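Local coordinates for protein esterase (Alcaligenes sp., PDB 1QLW) that probably hydrolyses carboxylic esters, as an esterase of the alpha/beta hydrolase fold, at residues Phe259-Trp262 with Ala263-Lys267. Residues are numbered along the deposited sequence; the frame is centred on the assembly and turned at random.
With SO4 (sulfate ion), chain D.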
loop_
_atom_site.group_PDB
_atom_site.type_symbol
_atom_site.label_atom_id
_atom_site.label_comp_id
_atom_site.label_asym_id
_atom_site.label_seq_id
_atom_site.Cartn_x
_atom_site.Cartn_y
_atom_site.Cartn_z
ATOM N N PHE A 259 -3.136 -23.852 21.639
ATOM C CA PHE A 259 -3.333 -23.905 20.198
ATOM C C PHE A 259 -2.322 -24.829 19.546
ATOM O O PHE A 259 -1.126 -24.503 19.472
ATOM C CB PHE A 259 -3.210 -22.486 19.601
ATOM C CG PHE A 259 -4.328 -21.572 20.011
ATOM C CD1 PHE A 259 -4.259 -20.849 21.178
ATOM C CD2 PHE A 259 -5.467 -21.411 19.230
ATOM C CE1 PHE A 259 -5.286 -20.005 21.568
ATOM C CE2 PHE A 259 -6.499 -20.585 19.624
ATOM C CZ PHE A 259 -6.407 -19.875 20.798
ATOM N N PRO A 260 -2.788 -25.917 18.946
ATOM C CA PRO A 260 -1.889 -26.826 18.238
ATOM C C PRO A 260 -1.149 -26.178 17.083
ATOM O O PRO A 260 -0.072 -26.692 16.715
ATOM C CB PRO A 260 -2.760 -28.000 17.819
ATOM C CG PRO A 260 -3.945 -27.935 18.711
ATOM C CD PRO A 260 -4.156 -26.473 19.037
ATOM N N ARG A 261 -1.616 -25.072 16.515
ATOM C CA ARG A 261 -0.936 -24.370 15.435
ATOM C C ARG A 261 0.362 -23.774 15.990
ATOM O O ARG A 261 1.363 -23.657 15.287
ATOM C CB ARG A 261 -1.796 -23.258 14.815
ATOM C CG ARG A 261 -1.352 -22.625 13.505
ATOM C CD ARG A 261 -2.205 -21.464 13.043
ATOM N NE ARG A 261 -2.065 -20.986 11.676
ATOM C CZ ARG A 261 -2.774 -21.345 10.612
ATOM N NH1 ARG A 261 -3.748 -22.244 10.716
ATOM N NH2 ARG A 261 -2.545 -20.785 9.423
ATOM N N TRP A 262 0.355 -23.362 17.254
ATOM C CA TRP A 262 1.385 -22.525 17.815
ATOM C C TRP A 262 2.339 -23.198 18.779
ATOM O O TRP A 262 3.532 -22.903 18.756
ATOM C CB TRP A 262 0.785 -21.281 18.503
ATOM C CG TRP A 262 0.292 -20.307 17.478
ATOM C CD1 TRP A 262 -0.981 -19.954 17.147
ATOM C CD2 TRP A 262 1.146 -19.565 16.584
ATOM N NE1 TRP A 262 -0.972 -19.040 16.124
ATOM C CE2 TRP A 262 0.327 -18.783 15.766
ATOM C CE3 TRP A 262 2.541 -19.500 16.433
ATOM C CZ2 TRP A 262 0.863 -17.939 14.783
ATOM C CZ3 TRP A 262 3.059 -18.668 15.459
ATOM C CH2 TRP A 262 2.224 -17.903 14.650
ATOM N N ALA A 263 1.852 -24.132 19.596
ATOM C CA ALA A 263 2.715 -24.803 20.564
ATOM C C ALA A 263 3.942 -25.423 19.950
ATOM O O ALA A 263 5.053 -25.256 20.493
ATOM C CB ALA A 263 1.901 -25.792 21.388
ATOM N N PRO A 264 3.854 -26.109 18.821
ATOM C CA PRO A 264 5.029 -26.729 18.224
ATOM C C PRO A 264 5.993 -25.713 17.627
ATOM O O PRO A 264 7.176 -26.005 17.527
ATOM C CB PRO A 264 4.506 -27.665 17.151
ATOM C CG PRO A 264 3.063 -27.415 17.022
ATOM C CD PRO A 264 2.604 -26.580 18.180
ATOM N N ARG A 265 5.483 -24.551 17.222
ATOM C CA ARG A 265 6.328 -23.514 16.635
ATOM C C ARG A 265 7.230 -22.898 17.698
ATOM O O ARG A 265 8.418 -22.656 17.451
ATOM C CB ARG A 265 5.474 -22.452 15.959
ATOM C CG ARG A 265 4.765 -22.960 14.723
ATOM C CD ARG A 265 3.868 -21.899 14.127
ATOM N NE ARG A 265 3.404 -22.261 12.795
ATOM C CZ ARG A 265 2.526 -21.498 12.135
ATOM N NH1 ARG A 265 1.982 -20.417 12.668
ATOM N NH2 ARG A 265 2.210 -21.848 10.899
ATOM N N LEU A 266 6.681 -22.666 18.890
ATOM C CA LEU A 266 7.505 -22.162 19.994
ATOM C C LEU A 266 8.609 -23.155 20.323
ATOM O O LEU A 266 9.781 -22.811 20.465
ATOM C CB LEU A 266 6.597 -21.908 21.196
ATOM C CG LEU A 266 7.280 -21.516 22.508
ATOM C CD1 LEU A 266 8.189 -20.308 22.362
ATOM C CD2 LEU A 266 6.237 -21.292 23.584
ATOM N N LYS A 267 8.265 -24.448 20.418
ATOM C CA LYS A 267 9.252 -25.483 20.720
ATOM C C LYS A 267 10.355 -25.557 19.676
ATOM O O LYS A 267 11.547 -25.652 19.989
ATOM C CB LYS A 267 8.507 -26.815 20.780
ATOM C CG LYS A 267 9.183 -28.022 21.353
ATOM C CD LYS A 267 8.076 -29.066 21.584
ATOM C CE LYS A 267 8.706 -30.439 21.699
ATOM N NZ LYS A 267 7.638 -31.461 21.856
HETATM S S SO4 D . 2.179 -18.671 8.850
HETATM O O1 SO4 D . 1.249 -19.845 9.073
HETATM O O2 SO4 D . 2.489 -18.106 10.221
HETATM O O3 SO4 D . 1.453 -17.670 8.010
HETATM O O4 SO4 D . 3.458 -19.131 8.252
HETATM O O HOH W 1 -0.146 -18.952 11.293
#
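The turn that leads into helix 263-278 of this alpha/beta hydrolase brings Trp262 and Arg265 together in a cation-pi contact beside a bound sulfate, probably from the crystallisation liquor. The guanidinium stands steeply on the indole, the two planes 78° apart, so that NH1 of Arg265 points down onto one face and comes within 3.2 Å of Trp262 CH2, near the rim of the six-membered ring. With CG of Arg265 anti to its carbonyl carbon (chi1 -68°) and the chain extended from there, CD lies against Trp262 CE3 and NH2 reaches sulfate O1 at 2.9 Å; Ser206 OG also binds this anion. A water accepts from both Arg261 NE and Arg265 NH1 and donates to sulfate O1. Replacing Arg265 by an alanine is likely to strip the cation from this indole face and cost the sulfate its charged donor. The backbone turn is fixed by Phe259 O, which accepts from Trp262 N and, at 3.0 Å, from Ala263 N; Trp262 O receives Leu266 N at 3.2 Å. While Arg261 NH1 bonds to Lys38 O of the second subunit and Trp262 NE1 to Ile144 O, Trp262 and Leu266 pack on Phe252, setting the helix start against strand 248-252.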